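Local coordinates for protein peptidase M28 (Shewanella amazonensis SB2B, PDB 3IIB) that probably acts as a zinc-dependent dipeptidase or carboxypeptidase of the M28 family, likely active as a homodimer, at residues 20-25 and 281-286; 66-71 and 299-304; 117-122 and 130-135; 350-355 and 435-440. All blocks are in the same frame, centred on the assembly; numbering follows the deposited sequence. Where two conformers were deposited one is given.

Interaction 1. Residues 20-25 and 281-286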
loop_
_atom_site.group_PDB
_atom_site.type_symbol
_atom_site.label_atom_id
_atom_site.label_comp_id
_atom_site.label_asym_id
_atom_site.label_seq_id
_atom_site.Cartn_x
_atom_site.Cartn_y
_atom_site.Cartn_z
ATOM N N SER A 20 -1.077 -1.983 30.446
ATOM C CA SER A 20 -2.261 -1.094 30.212
ATOM C C SER A 20 -2.478 -0.850 28.715
ATOM O O SER A 20 -1.561 -0.575 27.996
ATOM C CB SER A 20 -2.082 0.241 30.918
ATOM O OG SER A 20 -3.046 1.210 30.487
ATOM N N SER A 21 -3.730 -0.938 28.271
ATOM C CA SER A 21 -4.100 -0.676 26.878
ATOM C C SER A 21 -4.287 0.839 26.616
ATOM O O SER A 21 -4.587 1.235 25.479
ATOM C CB SER A 21 -5.420 -1.422 26.558
ATOM O OG SER A 21 -6.482 -0.860 27.328
ATOM N N LEU A 22 -4.043 1.675 27.627
ATOM C CA LEU A 22 -4.353 3.125 27.548
ATOM C C LEU A 22 -3.718 3.791 26.318
ATOM O O LEU A 22 -4.406 4.457 25.564
ATOM C CB LEU A 22 -3.964 3.866 28.836
ATOM C CG LEU A 22 -4.301 5.374 28.811
ATOM C CD1 LEU A 22 -5.836 5.668 28.613
ATOM C CD2 LEU A 22 -3.722 6.059 30.092
ATOM N N GLY A 23 -2.414 3.609 26.121
ATOM C CA GLY A 23 -1.715 4.227 24.973
ATOM C C GLY A 23 -2.406 3.876 23.672
ATOM O O GLY A 23 -2.764 4.749 22.871
ATOM N N TYR A 24 -2.639 2.581 23.465
ATOM C CA TYR A 24 -3.301 2.118 22.234
ATOM C C TYR A 24 -4.716 2.698 22.137
ATOM O O TYR A 24 -5.154 3.166 21.080
ATOM C CB TYR A 24 -3.362 0.584 22.182
ATOM C CG TYR A 24 -4.140 0.105 20.953
ATOM C CD1 TYR A 24 -3.520 -0.058 19.722
ATOM C CD2 TYR A 24 -5.521 -0.091 21.031
ATOM C CE1 TYR A 24 -4.235 -0.467 18.614
ATOM C CE2 TYR A 24 -6.241 -0.488 19.933
ATOM C CZ TYR A 24 -5.595 -0.671 18.727
ATOM O OH TYR A 24 -6.344 -1.090 17.640
ATOM N N ASP A 25 -5.419 2.676 23.262
ATOM C CA ASP A 25 -6.798 3.166 23.295
ATOM C C ASP A 25 -6.888 4.647 22.931
ATOM O O ASP A 25 -7.854 5.061 22.316
ATOM C CB ASP A 25 -7.404 2.970 24.686
ATOM C CG ASP A 25 -7.625 1.504 25.059
ATOM O OD1 ASP A 25 -7.727 0.627 24.183
ATOM O OD2 ASP A 25 -7.668 1.263 26.275
ATOM N N ALA A 281 1.826 10.509 30.889
ATOM C CA ALA A 281 1.391 11.478 31.900
ATOM C C ALA A 281 0.248 10.902 32.791
ATOM O O ALA A 281 0.235 11.122 34.005
ATOM C CB ALA A 281 0.994 12.824 31.239
ATOM N N LYS A 282 -0.691 10.156 32.203
ATOM C CA LYS A 282 -1.793 9.567 32.958
ATOM C C LYS A 282 -1.262 8.536 33.940
ATOM O O LYS A 282 -1.690 8.493 35.074
ATOM C CB LYS A 282 -2.813 8.918 32.022
ATOM C CG LYS A 282 -3.960 8.165 32.712
ATOM C CD LYS A 282 -4.735 9.036 33.675
ATOM C CE LYS A 282 -6.060 8.418 34.019
ATOM N NZ LYS A 282 -5.959 7.118 34.744
ATOM N N HIS A 283 -0.323 7.701 33.500
ATOM C CA HIS A 283 0.272 6.752 34.460
ATOM C C HIS A 283 0.911 7.477 35.639
ATOM O O HIS A 283 0.900 6.975 36.760
ATOM C CB HIS A 283 1.263 5.810 33.782
ATOM C CG HIS A 283 0.605 4.856 32.839
ATOM N ND1 HIS A 283 -0.379 3.977 33.240
ATOM C CD2 HIS A 283 0.742 4.685 31.506
ATOM C CE1 HIS A 283 -0.823 3.310 32.185
ATOM N NE2 HIS A 283 -0.138 3.706 31.127
ATOM N N ILE A 284 1.525 8.620 35.370
ATOM C CA ILE A 284 2.144 9.431 36.431
ATOM C C ILE A 284 1.067 10.039 37.341
ATOM O O ILE A 284 1.169 9.983 38.595
ATOM C CB ILE A 284 3.099 10.486 35.850
ATOM C CG1 ILE A 284 4.351 9.799 35.304
ATOM C CG2 ILE A 284 3.448 11.568 36.952
ATOM C CD1 ILE A 284 5.284 10.713 34.472
ATOM N N LEU A 285 0.011 10.548 36.707
ATOM C CA LEU A 285 -1.144 11.106 37.429
ATOM C C LEU A 285 -1.771 10.092 38.379
ATOM O O LEU A 285 -2.224 10.467 39.499
ATOM C CB LEU A 285 -2.197 11.646 36.422
ATOM C CG LEU A 285 -3.423 12.424 36.931
ATOM C CD1 LEU A 285 -3.026 13.774 37.525
ATOM C CD2 LEU A 285 -4.424 12.643 35.745
ATOM N N ASP A 286 -1.783 8.817 37.953
ATOM C CA ASP A 286 -2.269 7.695 38.746
ATOM C C ASP A 286 -1.425 7.368 39.965
ATOM O O ASP A 286 -1.888 6.627 40.815
ATOM C CB ASP A 286 -2.293 6.387 37.933
ATOM C CG ASP A 286 -3.345 6.362 36.846
ATOM O OD1 ASP A 286 -4.267 7.193 36.889
ATOM O OD2 ASP A 286 -3.224 5.482 35.942
HETATM O O HOH W 1 -0.727 2.589 28.521
#

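Interaction 2. Residues 66-71 and 299-304. With ZN (zinc ion), chain B.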
loop_
_atom_site.group_PDB
_atom_site.type_symbol
_atom_site.label_atom_id
_atom_site.label_comp_id
_atom_site.label_asym_id
_atom_site.label_seq_id
_atom_site.Cartn_x
_atom_site.Cartn_y
_atom_site.Cartn_z
ATOM N N GLU A 66 -4.394 27.118 23.773
ATOM C CA GLU A 66 -3.775 28.390 23.442
ATOM C C GLU A 66 -3.783 28.586 21.931
ATOM O O GLU A 66 -3.429 27.679 21.205
ATOM C CB GLU A 66 -2.353 28.419 23.977
ATOM C CG GLU A 66 -2.342 28.380 25.527
ATOM C CD GLU A 66 -0.952 28.423 26.149
ATOM O OE1 GLU A 66 0.045 28.134 25.457
ATOM O OE2 GLU A 66 -0.867 28.716 27.364
ATOM N N PRO A 67 -4.166 29.772 21.475
ATOM C CA PRO A 67 -4.370 29.915 20.031
ATOM C C PRO A 67 -3.090 30.003 19.188
ATOM O O PRO A 67 -2.033 30.509 19.626
ATOM C CB PRO A 67 -5.162 31.205 19.927
ATOM C CG PRO A 67 -4.667 32.029 21.066
ATOM C CD PRO A 67 -4.466 31.033 22.191
ATOM N N VAL A 68 -3.210 29.483 17.979
ATOM C CA VAL A 68 -2.143 29.432 17.003
ATOM C C VAL A 68 -2.748 29.849 15.674
ATOM O O VAL A 68 -3.722 29.259 15.227
ATOM C CB VAL A 68 -1.540 28.025 16.892
ATOM C CG1 VAL A 68 -0.503 27.937 15.746
ATOM C CG2 VAL A 68 -0.962 27.598 18.241
ATOM N N THR A 69 -2.139 30.825 15.020
ATOM C CA THR A 69 -2.591 31.227 13.679
ATOM C C THR A 69 -2.151 30.183 12.654
ATOM O O THR A 69 -0.968 29.770 12.626
ATOM C CB THR A 69 -2.014 32.602 13.285
ATOM O OG1 THR A 69 -2.367 33.569 14.296
ATOM C CG2 THR A 69 -2.516 33.060 11.862
ATOM N N VAL A 70 -3.074 29.737 11.822
ATOM C CA VAL A 70 -2.760 28.727 10.806
ATOM C C VAL A 70 -3.340 29.099 9.424
ATOM O O VAL A 70 -4.461 29.640 9.330
ATOM C CB VAL A 70 -3.293 27.325 11.173
ATOM C CG1 VAL A 70 -2.681 26.844 12.528
ATOM C CG2 VAL A 70 -4.817 27.308 11.168
ATOM N N PRO A 71 -2.594 28.780 8.355
ATOM C CA PRO A 71 -3.106 28.936 7.010
ATOM C C PRO A 71 -4.111 27.846 6.669
ATOM O O PRO A 71 -4.205 26.820 7.338
ATOM C CB PRO A 71 -1.865 28.820 6.124
ATOM C CG PRO A 71 -0.940 27.971 6.902
ATOM C CD PRO A 71 -1.225 28.217 8.358
ATOM N N LEU A 299 0.164 19.306 23.182
ATOM C CA LEU A 299 -0.217 18.713 21.932
ATOM C C LEU A 299 -0.270 19.845 20.925
ATOM O O LEU A 299 -1.199 20.654 20.929
ATOM C CB LEU A 299 -1.547 17.960 22.045
ATOM C CG LEU A 299 -1.673 16.936 23.157
ATOM C CD1 LEU A 299 -3.046 16.220 23.134
ATOM C CD2 LEU A 299 -0.547 15.910 22.986
ATOM N N TYR A 300 0.792 19.952 20.138
ATOM C CA TYR A 300 1.012 21.134 19.330
ATOM C C TYR A 300 0.170 21.137 18.085
ATOM O O TYR A 300 -0.048 20.107 17.451
ATOM C CB TYR A 300 2.503 21.271 18.910
ATOM C CG TYR A 300 3.484 21.593 20.022
ATOM C CD1 TYR A 300 3.682 22.888 20.410
ATOM C CD2 TYR A 300 4.230 20.608 20.647
ATOM C CE1 TYR A 300 4.609 23.225 21.406
ATOM C CE2 TYR A 300 5.130 20.924 21.657
ATOM C CZ TYR A 300 5.334 22.229 22.007
ATOM O OH TYR A 300 6.262 22.549 22.972
ATOM N N ALA A 301 -0.264 22.341 17.730
ATOM C CA ALA A 301 -0.952 22.636 16.493
ATOM C C ALA A 301 0.013 22.827 15.332
ATOM O O ALA A 301 1.104 23.391 15.474
ATOM C CB ALA A 301 -1.817 23.964 16.646
ATOM N N ALA A 302 -0.455 22.403 14.161
ATOM C CA ALA A 302 0.070 22.836 12.887
ATOM C C ALA A 302 1.571 22.585 12.753
ATOM O O ALA A 302 2.290 23.369 12.166
ATOM C CB ALA A 302 -0.312 24.312 12.628
ATOM N N GLU A 303 2.033 21.464 13.287
ATOM C CA GLU A 303 3.440 21.076 13.095
ATOM C C GLU A 303 3.761 20.859 11.619
ATOM O O GLU A 303 4.824 21.236 11.162
ATOM C CB GLU A 303 3.781 19.837 13.934
ATOM C CG GLU A 303 5.251 19.438 13.858
ATOM C CD GLU A 303 5.599 18.566 12.661
ATOM O OE1 GLU A 303 4.671 18.042 12.020
ATOM O OE2 GLU A 303 6.800 18.384 12.378
ATOM N N GLU A 304 2.842 20.240 10.889
ATOM C CA GLU A 304 3.036 19.884 9.475
ATOM C C GLU A 304 3.214 21.096 8.574
ATOM O O GLU A 304 3.797 20.989 7.505
ATOM C CB GLU A 304 1.859 19.036 8.961
ATOM C CG GLU A 304 1.561 17.742 9.737
ATOM C CD GLU A 304 2.600 16.657 9.515
ATOM O OE1 GLU A 304 3.641 16.923 8.875
ATOM O OE2 GLU A 304 2.315 15.523 9.946
HETATM ZN ZN ZN B . 4.508 14.933 9.356
HETATM O O HOH W 2 5.332 15.603 11.206
HETATM O O HOH W 3 6.619 14.962 9.044
#

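Interaction 3. Residues 117-122 and 130-135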
loop_
_atom_site.group_PDB
_atom_site.type_symbol
_atom_site.label_atom_id
_atom_site.label_comp_id
_atom_site.label_asym_id
_atom_site.label_seq_id
_atom_site.Cartn_x
_atom_site.Cartn_y
_atom_site.Cartn_z
ATOM N N GLN A 117 19.485 19.089 -6.017
ATOM C CA GLN A 117 20.725 19.785 -6.385
ATOM C C GLN A 117 20.958 19.791 -7.895
ATOM O O GLN A 117 21.330 20.800 -8.470
ATOM C CB GLN A 117 21.933 19.180 -5.677
ATOM C CG GLN A 117 23.220 20.028 -5.815
ATOM C CD GLN A 117 23.054 21.484 -5.327
ATOM O OE1 GLN A 117 23.001 22.426 -6.132
ATOM N NE2 GLN A 117 22.967 21.663 -4.004
ATOM N N ASP A 118 20.694 18.652 -8.540
ATOM C CA ASP A 118 20.817 18.552 -9.990
ATOM C C ASP A 118 19.859 19.485 -10.713
ATOM O O ASP A 118 20.227 20.151 -11.671
ATOM C CB ASP A 118 20.627 17.102 -10.429
ATOM C CG ASP A 118 21.790 16.225 -10.000
ATOM O OD1 ASP A 118 22.953 16.651 -10.180
ATOM O OD2 ASP A 118 21.558 15.125 -9.478
ATOM N N LEU A 119 18.645 19.577 -10.203
ATOM C CA LEU A 119 17.655 20.504 -10.735
ATOM C C LEU A 119 18.135 21.948 -10.563
ATOM O O LEU A 119 18.052 22.756 -11.496
ATOM C CB LEU A 119 16.326 20.294 -10.025
ATOM C CG LEU A 119 15.226 21.282 -10.333
ATOM C CD1 LEU A 119 14.969 21.414 -11.866
ATOM C CD2 LEU A 119 13.955 20.874 -9.549
ATOM N N GLN A 120 18.653 22.245 -9.370
ATOM C CA GLN A 120 19.172 23.593 -9.073
ATOM C C GLN A 120 20.351 23.967 -9.991
ATOM O O GLN A 120 20.535 25.147 -10.316
ATOM C CB GLN A 120 19.576 23.709 -7.600
ATOM C CG GLN A 120 18.399 23.772 -6.642
ATOM C CD GLN A 120 18.773 23.604 -5.178
ATOM O OE1 GLN A 120 19.675 22.828 -4.833
ATOM N NE2 GLN A 120 18.037 24.300 -4.294
ATOM N N ASN A 121 21.136 22.971 -10.397
ATOM C CA ASN A 121 22.239 23.149 -11.347
ATOM C C ASN A 121 21.836 23.263 -12.819
ATOM O O ASN A 121 22.681 23.584 -13.649
ATOM C CB ASN A 121 23.226 21.984 -11.248
ATOM C CG ASN A 121 23.937 21.913 -9.915
ATOM O OD1 ASN A 121 23.950 22.867 -9.151
ATOM N ND2 ASN A 121 24.534 20.765 -9.632
ATOM N N ALA A 122 20.576 23.006 -13.162
ATOM C CA ALA A 122 20.156 23.057 -14.556
ATOM C C ALA A 122 20.317 24.468 -15.114
ATOM O O ALA A 122 20.365 25.435 -14.371
ATOM C CB ALA A 122 18.680 22.580 -14.706
ATOM N N LYS A 130 8.092 22.671 -19.771
ATOM C CA LYS A 130 8.253 21.290 -19.341
ATOM C C LYS A 130 7.950 21.109 -17.866
ATOM O O LYS A 130 7.832 22.057 -17.107
ATOM C CB LYS A 130 9.677 20.818 -19.642
ATOM C CG LYS A 130 9.943 20.719 -21.164
ATOM C CD LYS A 130 11.305 20.160 -21.494
ATOM C CE LYS A 130 11.429 19.829 -22.959
ATOM N NZ LYS A 130 12.846 19.470 -23.306
ATOM N N ILE A 131 7.837 19.857 -17.471
ATOM C CA ILE A 131 7.617 19.531 -16.068
ATOM C C ILE A 131 8.899 18.886 -15.529
ATOM O O ILE A 131 9.409 17.941 -16.131
ATOM C CB ILE A 131 6.425 18.584 -15.926
ATOM C CG1 ILE A 131 5.097 19.366 -16.126
ATOM C CG2 ILE A 131 6.403 17.856 -14.534
ATOM C CD1 ILE A 131 3.831 18.487 -16.216
ATOM N N ALA A 132 9.394 19.387 -14.406
ATOM C CA ALA A 132 10.561 18.769 -13.758
ATOM C C ALA A 132 10.113 17.496 -13.064
ATOM O O ALA A 132 9.025 17.467 -12.518
ATOM C CB ALA A 132 11.221 19.737 -12.745
ATOM N N PHE A 133 10.986 16.486 -13.071
ATOM C CA PHE A 133 10.790 15.232 -12.326
ATOM C C PHE A 133 12.051 14.977 -11.493
ATOM O O PHE A 133 13.107 14.679 -12.030
ATOM C CB PHE A 133 10.453 14.088 -13.315
ATOM C CG PHE A 133 10.519 12.686 -12.736
ATOM C CD1 PHE A 133 9.955 12.373 -11.484
ATOM C CD2 PHE A 133 11.184 11.678 -13.440
ATOM C CE1 PHE A 133 10.058 11.081 -10.956
ATOM C CE2 PHE A 133 11.258 10.397 -12.942
ATOM C CZ PHE A 133 10.719 10.096 -11.693
ATOM N N ILE A 134 11.940 15.118 -10.170
ATOM C CA ILE A 134 13.017 14.759 -9.276
ATOM C C ILE A 134 12.807 13.317 -8.849
ATOM O O ILE A 134 11.748 12.981 -8.296
ATOM C CB ILE A 134 13.054 15.641 -7.991
ATOM C CG1 ILE A 134 13.292 17.117 -8.318
ATOM C CG2 ILE A 134 14.128 15.058 -6.973
ATOM C CD1 ILE A 134 13.232 18.109 -7.102
ATOM N N ASP A 135 13.798 12.464 -9.135
ATOM C CA ASP A 135 13.670 11.033 -8.949
ATOM C C ASP A 135 14.357 10.480 -7.687
ATOM O O ASP A 135 14.360 9.261 -7.483
ATOM C CB ASP A 135 14.214 10.301 -10.170
ATOM C CG ASP A 135 13.986 8.796 -10.108
ATOM O OD1 ASP A 135 12.844 8.345 -9.853
ATOM O OD2 ASP A 135 14.966 8.061 -10.351
#

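Interaction 4. Residues 350-355 and 435-440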
loop_
_atom_site.group_PDB
_atom_site.type_symbol
_atom_site.label_atom_id
_atom_site.label_comp_id
_atom_site.label_asym_id
_atom_site.label_seq_id
_atom_site.Cartn_x
_atom_site.Cartn_y
_atom_site.Cartn_z
ATOM N N SER A 350 26.618 13.311 32.310
ATOM C CA SER A 350 26.770 12.003 32.916
ATOM C C SER A 350 25.662 11.772 33.969
ATOM O O SER A 350 25.118 10.692 34.033
ATOM C CB SER A 350 28.162 11.829 33.483
ATOM O OG SER A 350 29.113 11.863 32.437
ATOM N N PRO A 351 25.306 12.807 34.764
ATOM C CA PRO A 351 24.182 12.592 35.722
ATOM C C PRO A 351 22.872 12.191 35.100
ATOM O O PRO A 351 22.239 11.282 35.612
ATOM C CB PRO A 351 24.064 13.950 36.460
ATOM C CG PRO A 351 25.461 14.380 36.537
ATOM C CD PRO A 351 26.119 13.953 35.190
ATOM N N VAL A 352 22.480 12.788 33.967
ATOM C CA VAL A 352 21.197 12.413 33.325
ATOM C C VAL A 352 21.257 11.059 32.622
ATOM O O VAL A 352 20.314 10.292 32.661
ATOM C CB VAL A 352 20.612 13.529 32.405
ATOM C CG1 VAL A 352 20.298 14.788 33.253
ATOM C CG2 VAL A 352 21.557 13.858 31.220
ATOM N N ILE A 353 22.408 10.721 32.028
ATOM C CA ILE A 353 22.611 9.379 31.484
ATOM C C ILE A 353 22.386 8.372 32.610
ATOM O O ILE A 353 21.635 7.405 32.439
ATOM C CB ILE A 353 24.028 9.215 30.930
ATOM C CG1 ILE A 353 24.205 9.983 29.602
ATOM C CG2 ILE A 353 24.390 7.716 30.793
ATOM C CD1 ILE A 353 25.697 10.112 29.254
ATOM N N ASN A 354 23.028 8.608 33.750
ATOM C CA ASN A 354 22.906 7.699 34.909
ATOM C C ASN A 354 21.440 7.597 35.383
ATOM O O ASN A 354 20.933 6.489 35.635
ATOM C CB ASN A 354 23.862 8.180 36.014
ATOM C CG ASN A 354 23.911 7.246 37.248
ATOM O OD1 ASN A 354 24.100 6.041 37.130
ATOM N ND2 ASN A 354 23.759 7.831 38.426
ATOM N N ALA A 355 20.773 8.743 35.499
ATOM C CA ALA A 355 19.372 8.765 35.922
ATOM C C ALA A 355 18.540 7.907 35.011
ATOM O O ALA A 355 17.582 7.264 35.467
ATOM C CB ALA A 355 18.792 10.193 35.940
ATOM N N VAL A 435 19.398 17.433 39.319
ATOM C CA VAL A 435 20.496 17.848 38.470
ATOM C C VAL A 435 20.224 19.240 37.912
ATOM O O VAL A 435 19.138 19.527 37.395
ATOM C CB VAL A 435 20.739 16.835 37.303
ATOM C CG1 VAL A 435 21.983 17.223 36.486
ATOM C CG2 VAL A 435 20.858 15.380 37.889
ATOM N N GLU A 436 21.258 20.073 37.947
ATOM C CA GLU A 436 21.207 21.365 37.295
ATOM C C GLU A 436 21.506 21.182 35.826
ATOM O O GLU A 436 22.595 20.772 35.469
ATOM C CB GLU A 436 22.181 22.362 37.960
ATOM C CG GLU A 436 22.262 23.668 37.220
ATOM C CD GLU A 436 20.903 24.335 37.125
ATOM O OE1 GLU A 436 20.345 24.655 38.186
ATOM O OE2 GLU A 436 20.416 24.530 35.987
ATOM N N LEU A 437 20.545 21.502 34.967
ATOM C CA LEU A 437 20.680 21.249 33.534
ATOM C C LEU A 437 21.228 22.427 32.704
ATOM O O LEU A 437 21.552 22.269 31.524
ATOM C CB LEU A 437 19.348 20.761 32.942
ATOM C CG LEU A 437 18.700 19.509 33.549
ATOM C CD1 LEU A 437 17.458 19.180 32.686
ATOM C CD2 LEU A 437 19.724 18.331 33.613
ATOM N N ARG A 438 21.358 23.584 33.328
ATOM C CA ARG A 438 21.750 24.791 32.647
ATOM C C ARG A 438 23.118 25.256 33.213
ATOM O O ARG A 438 23.518 24.875 34.331
ATOM C CB ARG A 438 20.666 25.848 32.861
ATOM C CG ARG A 438 19.339 25.512 32.237
ATOM C CD ARG A 438 18.371 26.594 32.507
ATOM N NE ARG A 438 17.052 26.270 31.960
ATOM C CZ ARG A 438 16.306 27.102 31.242
ATOM N NH1 ARG A 438 16.722 28.332 31.008
ATOM N NH2 ARG A 438 15.152 26.702 30.744
ATOM N N PRO A 439 23.841 26.082 32.460
ATOM C CA PRO A 439 23.557 26.546 31.129
ATOM C C PRO A 439 23.931 25.536 30.063
ATOM O O PRO A 439 24.843 24.724 30.252
ATOM C CB PRO A 439 24.467 27.766 31.006
ATOM C CG PRO A 439 25.689 27.368 31.751
ATOM C CD PRO A 439 25.150 26.579 32.931
ATOM N N LEU A 440 23.249 25.596 28.918
ATOM C CA LEU A 440 23.597 24.760 27.777
ATOM C C LEU A 440 24.917 25.221 27.194
ATOM O O LEU A 440 25.128 26.426 27.039
ATOM C CB LEU A 440 22.529 24.875 26.680
ATOM C CG LEU A 440 21.114 24.478 27.066
ATOM C CD1 LEU A 440 20.142 24.430 25.818
ATOM C CD2 LEU A 440 21.148 23.161 27.794
#

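Interaction 1. Residues 20-25 and 281-286
The imidazole of His283 turns its CE1 and NE2 corner toward Ser20, whose hydroxyl meets the ring at the edge and in its plane. Ser20 OG lies 3.5 Å from His283 CE1, with the CB of Ser20 almost as close. A chi1 of 167° swings that hydroxyl round to where it also caps the next helix, accepting from Leu22 N over 3.1 Å to OG (159° at the hydrogen). Ser20 sits in the short turn linking helices 3-19 and 22-33, and the ring it faces belongs to helix 267-285, which packs through Ala281 and Ile284 on strand 293-300 of the main sheet of this M28 peptidase. Replacing Ser20 by an alanine is likely to leave Leu22 N without its capping acceptor and to remove the hydroxyl from the edge of the His283 ring. A water in the ring plane links the two segments further, 2.9 Å from His283 NE2 and 3.1 Å from Gly23 N, which donates to it; its bond to Ser20 O is weak. Leu22 crosses Lys282 at about a right angle, its CD2 against the CB and CG methylenes, although Lys282 has two conformers and the closeness of this pair is therefore doubtful. Leu13 and Lys16 of helix 3-19 and Val420 of helix 413-432 also touch the imidazole.

Interaction 2. Residues 66-71 and 299-304
Val68 and Val70 of strand 62-84 meet Ala301 and Ala302, the residues that leave strand 293-300 on its way to the zinc site of the M28 peptidase fold. Both strands pair antiparallel with strand 220-242, so strand 220-242 lies between them in the main sheet.

The apolar contacts form two pairs of buried side chains, with no hydrogen bond across the segments. Val68 presents CB and CG2 to the Ala301 methyl, CG2 lying 4.1 Å from Ala301 CB. One step along, Val70 CG1 presses on Ala302 CB at 3.5 Å, tighter than usual for two carbons; a chi1 of -59° sets this branch anti to the carbonyl carbon. Ala302 has the left-handed helical backbone conformation (phi 56°, psi 38°), which turns the chain out of the extended path of Ala301 toward the two glutamates. Leu308 of helix 308-316 also touches its methyl.

Polar bonds fix the backbone on both sides of this turn: Ala301 N donates to Asn237 OD1, and Glu304 N to Asp259 OD2.

Metal bonds are made by Glu304, which binds one zinc ion with both carboxylate oxygens, OE1 at 2.2 Å and OE2 at 2.4 Å, and Asp269, His402 and two waters complete the site. Glu303 plays a second-shell part toward this zinc ion: its OE1 accepts, at 2.7 Å, a hydrogen bond from a water that is itself bound to the metal at 2.1 Å.

Interaction 3. Residues 117-122 and 130-135
Within the beta-alpha-beta unit formed by strand 106-113, helix 116-120 and strand 131-134, Leu119 of the helix packs on Ala132 and Ile134 of the second strand. The contact rests on this one leucine, whose two methyls are shared between the partners. Leu119 CD2 approaches the end of Ile134, 3.8 Å from CD1 and 4.0 Å from CG1, and the two side chains lie at about a right angle to each other. The other branch, CD1, reaches the Ala132 methyl at a looser 4.2 Å from CB. A chi1 of 173° extends Leu119 from the helix toward the sheet and brings its fork over the strand. Although the bond from CA to CB of Ile134 does not point at the helix, a chi1 of -62° places CG1 beside the backbone N, and the extended chain from there carries CD1 to Leu119. No hydrogen bond crosses between the segments, and all three residues are buried. Ala160 and Ala161 of helix 145-163 and Phe113 of the first strand close round the same leucine, while a hydrogen bond from Asp118 N to Thr115 OG1 ties the start of the short helix. A helix that links two adjacent parallel strands and packs its apolar side on them is the hallmark of a beta-alpha-beta crossover.

Interaction 4. Residues 350-355 and 435-440
Val435 straddles the CB of Pro351 with both of its methyls, CG2 at 3.8 Å and CG1 at 3.9 Å from that atom. With chi1 at -175°, CG1 stands anti to the backbone N and CG2 anti to the carbonyl carbon, and both methyls reach the proline. Next to this pair, Val352 CG1 meets Leu437 CD2 at 3.6 Å, the two side chains crossing at a slant, and the same CG1 is 4.4 Å from Val435 CG1. One side of helix 346-355, at Pro351 and Val352, thereby packs against the chain that follows helix 413-432, a segment without regular secondary structure. Around this first shell, Ala348 of the same helix touches both Val435 and Leu437, and Trp342 of strand 337-343 lies against Val352. Tyr325 and Ile326 of strand 324-329 pack on Leu437.

The backbone of the covering segment is positioned by polar bonds farther out. Tyr325 OH is hydrogen-bonded to Val435 O, and Leu437 has a backbone bond to Ala345. Just beyond, Glu436 OE2 accepts from Arg438 N at 3.0 Å through its anti lone pair (152° at the hydrogen), and Arg438 NH2 bonds to His324 O. With no polar pair across it, the contact rests on the shape and burial of apolar groups, and the hydrogen bonds lie within the 435-440 segment or join it to its surroundings.

Interactions 2 and 3 are buried, and their segments reach the same large sheet, with interaction 3 nested within the loop that interaction 2 closes. Interactions 1 and 4 are only partly buried and lie farther from the centre of the chain than interaction 2. Helix 267-285 of interaction 1 runs on to strand 293-300 of interaction 2, whereas interaction 3 sits on the opposite side of the chain's centre, about 48 Å from interaction 1 between centres. Three contacts meet through carbon alone; interaction 1 adds a water bridge and a ring edge. Interaction 2 alone continues into the zinc site, and the others lie away from it.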